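Local coordinates for beta-fructofuranosidase (Arabidopsis thaliana, PDB 2OXB), which hydrolyses sucrose and short fructans such as 1-kestose at their terminal non-reducing beta-fructofuranoside residues in the plant cell wall, at residues 124-129 and 178-183; 417-422 and 510-515. The protein carries 1 engineered substitution. All coordinates share one frame; numbering follows the deposited sequence.

Contact 1 (124-129 and 178-183); sequences SPLNPL and DFLKWE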
# COMPACT_ATOMS: atom_id res chain seq x y z
N SER A 124 -14.98 -25.65 -5.88
CA SER A 124 -16.06 -26.49 -5.33
C SER A 124 -17.42 -26.21 -5.94
O SER A 124 -17.70 -25.10 -6.38
CB SER A 124 -16.15 -26.31 -3.82
OG SER A 124 -17.37 -26.84 -3.32
N PRO A 125 -18.30 -27.23 -5.97
CA PRO A 125 -19.66 -27.15 -6.52
C PRO A 125 -20.63 -26.67 -5.44
O PRO A 125 -21.74 -26.22 -5.72
CB PRO A 125 -19.95 -28.59 -6.92
CG PRO A 125 -19.31 -29.34 -5.80
CD PRO A 125 -17.98 -28.62 -5.59
N LEU A 126 -20.19 -26.78 -4.19
CA LEU A 126 -20.99 -26.35 -3.08
C LEU A 126 -21.02 -24.83 -3.03
O LEU A 126 -21.76 -24.26 -2.24
CB LEU A 126 -20.43 -26.91 -1.78
CG LEU A 126 -20.24 -28.43 -1.70
CD1 LEU A 126 -19.77 -28.79 -0.29
CD2 LEU A 126 -21.54 -29.16 -2.03
N ASN A 127 -20.21 -24.17 -3.85
CA ASN A 127 -20.18 -22.71 -3.85
C ASN A 127 -21.50 -22.12 -4.33
O ASN A 127 -22.18 -22.70 -5.19
CB ASN A 127 -19.04 -22.18 -4.73
CG ASN A 127 -17.67 -22.55 -4.20
OD1 ASN A 127 -17.48 -22.63 -2.99
ND2 ASN A 127 -16.71 -22.75 -5.09
N PRO A 128 -21.90 -20.95 -3.78
CA PRO A 128 -21.22 -20.14 -2.76
C PRO A 128 -21.41 -20.65 -1.33
O PRO A 128 -22.46 -21.18 -1.00
CB PRO A 128 -21.86 -18.77 -2.94
CG PRO A 128 -23.28 -19.15 -3.23
CD PRO A 128 -23.10 -20.24 -4.27
N LEU A 129 -20.39 -20.45 -0.49
CA LEU A 129 -20.42 -20.86 0.91
C LEU A 129 -21.16 -19.82 1.75
O LEU A 129 -21.74 -20.12 2.81
CB LEU A 129 -19.00 -21.04 1.46
CG LEU A 129 -18.25 -22.36 1.25
CD1 LEU A 129 -18.58 -22.94 -0.10
CD2 LEU A 129 -16.75 -22.15 1.39
N ASP A 178 -15.76 -26.48 9.95
CA ASP A 178 -14.56 -27.08 9.36
C ASP A 178 -14.24 -26.53 7.97
O ASP A 178 -13.98 -27.30 7.05
CB ASP A 178 -14.71 -28.60 9.26
CG ASP A 178 -16.12 -29.02 8.83
OD1 ASP A 178 -16.70 -28.36 7.91
OD2 ASP A 178 -16.62 -30.01 9.40
N PHE A 179 -14.25 -25.21 7.84
CA PHE A 179 -13.95 -24.55 6.57
C PHE A 179 -14.88 -24.99 5.45
O PHE A 179 -14.49 -25.04 4.29
CB PHE A 179 -12.50 -24.81 6.16
CG PHE A 179 -11.81 -23.62 5.54
CD1 PHE A 179 -11.16 -22.69 6.33
CD2 PHE A 179 -11.80 -23.44 4.16
CE1 PHE A 179 -10.52 -21.59 5.77
CE2 PHE A 179 -11.15 -22.35 3.58
CZ PHE A 179 -10.51 -21.42 4.39
N LEU A 180 -16.12 -25.31 5.80
CA LEU A 180 -17.10 -25.75 4.81
C LEU A 180 -18.47 -25.17 5.15
O LEU A 180 -19.10 -24.50 4.33
CB LEU A 180 -17.16 -27.28 4.76
CG LEU A 180 -18.04 -27.95 3.70
CD1 LEU A 180 -17.38 -29.22 3.20
CD2 LEU A 180 -19.41 -28.24 4.29
N LYS A 181 -18.94 -25.43 6.37
CA LYS A 181 -20.22 -24.91 6.83
C LYS A 181 -19.88 -23.59 7.52
O LYS A 181 -19.16 -23.57 8.52
CB LYS A 181 -20.85 -25.86 7.85
CG LYS A 181 -20.89 -27.31 7.41
CD LYS A 181 -21.18 -28.25 8.58
CE LYS A 181 -21.15 -29.72 8.15
NZ LYS A 181 -21.21 -30.67 9.30
N TRP A 182 -20.39 -22.49 6.98
CA TRP A 182 -20.10 -21.20 7.59
C TRP A 182 -21.34 -20.54 8.16
O TRP A 182 -22.31 -20.23 7.45
CB TRP A 182 -19.41 -20.28 6.58
CG TRP A 182 -18.11 -20.83 6.05
CD1 TRP A 182 -17.96 -21.88 5.21
CD2 TRP A 182 -16.79 -20.35 6.34
NE1 TRP A 182 -16.63 -22.09 4.94
CE2 TRP A 182 -15.89 -21.16 5.63
CE3 TRP A 182 -16.28 -19.32 7.13
CZ2 TRP A 182 -14.50 -20.97 5.67
CZ3 TRP A 182 -14.90 -19.13 7.18
CH2 TRP A 182 -14.03 -19.95 6.46
N GLU A 183 -21.30 -20.34 9.47
CA GLU A 183 -22.39 -19.71 10.20
C GLU A 183 -22.16 -18.20 10.20
O GLU A 183 -21.05 -17.73 10.44
CB GLU A 183 -22.43 -20.24 11.65
CG GLU A 183 -23.57 -19.68 12.50
CD GLU A 183 -24.93 -20.30 12.18
OE1 GLU A 183 -25.95 -19.58 12.33
OE2 GLU A 183 -24.99 -21.50 11.81

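Contact 2 (417-422 and 510-515); sequences KNLEEY and HLFAFN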
# COMPACT_ATOMS: atom_id res chain seq x y z
N LYS A 417 15.02 19.14 -17.69
CA LYS A 417 16.31 19.77 -17.93
C LYS A 417 16.52 20.94 -16.97
O LYS A 417 17.32 20.87 -16.03
CB LYS A 417 16.41 20.25 -19.39
CG LYS A 417 15.09 20.23 -20.14
CD LYS A 417 14.57 18.80 -20.39
CE LYS A 417 15.41 18.10 -21.44
NZ LYS A 417 14.80 16.84 -21.95
N ASN A 418 15.76 22.00 -17.21
CA ASN A 418 15.80 23.23 -16.41
C ASN A 418 14.56 23.45 -15.52
O ASN A 418 14.06 24.57 -15.40
CB ASN A 418 15.95 24.42 -17.37
CG ASN A 418 15.10 24.25 -18.61
OD1 ASN A 418 13.87 24.25 -18.54
ND2 ASN A 418 15.75 24.10 -19.76
N LEU A 419 14.07 22.38 -14.90
CA LEU A 419 12.92 22.40 -14.00
C LEU A 419 11.56 22.87 -14.52
O LEU A 419 10.75 23.37 -13.73
CB LEU A 419 13.24 23.19 -12.73
CG LEU A 419 14.19 22.59 -11.69
CD1 LEU A 419 14.18 23.51 -10.48
CD2 LEU A 419 13.75 21.18 -11.29
N GLU A 420 11.29 22.72 -15.81
CA GLU A 420 9.99 23.12 -16.33
C GLU A 420 8.96 22.15 -15.76
O GLU A 420 7.78 22.48 -15.62
CB GLU A 420 9.96 23.13 -17.87
CG GLU A 420 10.60 21.94 -18.58
CD GLU A 420 12.09 22.13 -18.81
OE1 GLU A 420 12.86 21.93 -17.85
OE2 GLU A 420 12.47 22.49 -19.94
N GLU A 421 9.41 20.94 -15.44
CA GLU A 421 8.55 19.93 -14.85
C GLU A 421 9.39 19.06 -13.92
O GLU A 421 10.38 18.47 -14.34
CB GLU A 421 7.84 19.08 -15.92
CG GLU A 421 8.69 18.06 -16.63
CD GLU A 421 7.99 17.42 -17.82
OE1 GLU A 421 8.62 16.60 -18.51
OE2 GLU A 421 6.80 17.72 -18.06
N TYR A 422 9.00 19.02 -12.65
CA TYR A 422 9.71 18.23 -11.64
C TYR A 422 8.75 17.82 -10.52
O TYR A 422 7.64 18.37 -10.39
CB TYR A 422 10.86 19.05 -11.04
CG TYR A 422 10.39 20.34 -10.41
CD1 TYR A 422 10.01 20.39 -9.07
CD2 TYR A 422 10.19 21.48 -11.20
CE1 TYR A 422 9.42 21.54 -8.53
CE2 TYR A 422 9.61 22.63 -10.68
CZ TYR A 422 9.22 22.65 -9.35
OH TYR A 422 8.59 23.78 -8.86
N HIS A 510 16.68 13.96 -14.61
CA HIS A 510 17.62 14.57 -13.68
C HIS A 510 17.07 14.46 -12.26
O HIS A 510 15.86 14.38 -12.04
CB HIS A 510 17.84 16.05 -14.04
CG HIS A 510 18.42 16.27 -15.41
ND1 HIS A 510 17.81 15.81 -16.56
CD2 HIS A 510 19.53 16.93 -15.81
CE1 HIS A 510 18.53 16.18 -17.61
NE2 HIS A 510 19.57 16.86 -17.19
N LEU A 511 17.98 14.45 -11.29
CA LEU A 511 17.60 14.34 -9.88
C LEU A 511 18.05 15.65 -9.25
O LEU A 511 18.85 16.37 -9.84
CB LEU A 511 18.33 13.16 -9.24
CG LEU A 511 17.69 12.49 -8.02
CD1 LEU A 511 16.26 12.07 -8.35
CD2 LEU A 511 18.52 11.28 -7.63
N PHE A 512 17.54 15.95 -8.07
CA PHE A 512 17.90 17.20 -7.43
C PHE A 512 17.67 17.22 -5.94
O PHE A 512 16.61 16.83 -5.46
CB PHE A 512 17.12 18.37 -8.04
CG PHE A 512 17.68 18.87 -9.34
CD1 PHE A 512 18.79 19.72 -9.34
CD2 PHE A 512 17.12 18.47 -10.56
CE1 PHE A 512 19.33 20.18 -10.54
CE2 PHE A 512 17.66 18.91 -11.76
CZ PHE A 512 18.77 19.77 -11.76
N ALA A 513 18.67 17.67 -5.20
CA ALA A 513 18.53 17.76 -3.76
C ALA A 513 18.39 19.25 -3.51
O ALA A 513 19.32 20.00 -3.78
CB ALA A 513 19.76 17.22 -3.07
N PHE A 514 17.23 19.67 -3.03
CA PHE A 514 17.02 21.09 -2.79
C PHE A 514 16.66 21.51 -1.36
O PHE A 514 16.54 20.69 -0.45
CB PHE A 514 15.97 21.65 -3.77
CG PHE A 514 14.58 21.11 -3.57
CD1 PHE A 514 13.50 21.69 -4.22
CD2 PHE A 514 14.35 20.03 -2.71
CE1 PHE A 514 12.21 21.20 -4.01
CE2 PHE A 514 13.07 19.54 -2.50
CZ PHE A 514 11.99 20.13 -3.15
N ASN A 515 16.51 22.82 -1.19
CA ASN A 515 16.18 23.47 0.07
C ASN A 515 15.96 24.92 -0.30
O ASN A 515 16.89 25.71 -0.33
CB ASN A 515 17.34 23.34 1.06
CG ASN A 515 17.24 24.30 2.24
OD1 ASN A 515 16.18 24.44 2.87
ND2 ASN A 515 18.34 24.97 2.54

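Contact 1 (124-129 and 178-183)
Leu-129 and Trp-182 bring the two backbones nearest, their CA atoms 6.7 Å apart, where the loop 124-129 passes the turn that leads into the strand beginning at Trp-182; no hydrogen bond joins the segments. Leu-129 carries most of the contact. With its CG placed anti to the carbonyl carbon (chi1 -84°), the side chain is set against the pyrrole part of the indole: CD2 lies 3.6 Å from Trp-182 NE1, and CB is 4.0 Å from Trp-182 CD1. The leucine meets the indole obliquely. Its CG also comes to 3.8 Å from the backbone O of Leu-180, so one branched side chain touches both the ring and the turn before it. Further out, Leu-126 and Leu-180 approach through methyl groups, CD1 to CD1 at 4.3 Å, a looser pairing of two exposed side chains.

Each segment also has internal order. In 124-129, Ser-124 OG accepts a hydrogen bond from Leu-126 N at 3.0 Å, forming an ST turn, and a cis peptide bond precedes Pro-128. In 178-183, the benzo side of the indole meets Phe-179, with Trp-182 CZ2 3.7 Å above the centre of the phenyl ring. Backbone bonding of Leu-129 to Gln-105 and of Glu-183 to Thr-175 ties the segments to two successive antiparallel sheets of the N-terminal domain, a five-bladed beta-propeller in family 32 enzymes. Between the segments the chemistry is therefore almost wholly apolar and without directional bonds, implying that shape and van der Waals contact join these neighbouring blades here, at the surface and away from the substrate site.

Contact 2 (417-422 and 510-515)
Leu-419 reaches Phe-512 with one methyl, CD2 lying 4.4 Å from Phe-512 CD2, and this apolar touch forms the more enclosed part of the contact. The leucine approaches the ring obliquely; its CG stands beside the backbone N (chi1 -72°); CD1 continues the extended chain, while the other methyl, CD2, branches off it and makes the touch. Phe-512 is buried, and its side chain also packs against Met-412, Ala-415, Arg-356 and Glu-358.

Toward the start of the strand the contact opens to solvent, although the backbones are nearest there, with Lys-417 exposed and His-510 partly so. Here Lys-417 offers its backbone rather than its amine: CA sits over one face of the His-510 imidazole, offset toward the rim, 4.2 Å from CE1 of that histidine. Lys-417 NZ remains 6.3 Å from His-510 ND1 and instead makes a weak hydrogen bond to Leu-503 O. No hydrogen bond links the two segments.

The loop 417-422 is the connection between the antiparallel strands 406-415 and 423-431. Strand 510-515 pairs with 406-415 on one side and with 355-359 on the other, so the loop folds back over side chains of a strand adjoining the one it leaves, within the C-terminal beta-sandwich.

In the fold
Contacts 1 and 2 belong to different domains and share no strand or loop: 124-129 with 178-183 lies in the catalytic propeller, 417-422 with 510-515 in the C-terminal sandwich. Their centres are 57 Å apart, on opposite sides of the chain's centre, and both lie away from the sucrose-binding site. Contact 1 is a surface contact between elements of successive sheets, whereas contact 2 is partly buried and stays within one sheet, joining a connecting loop to a strand. Neither uses hydrogen bonds across its segments. The first relies on leucines against an indole and a turn; the second divides between leucine-phenylalanine packing and a backbone carbon over an imidazole.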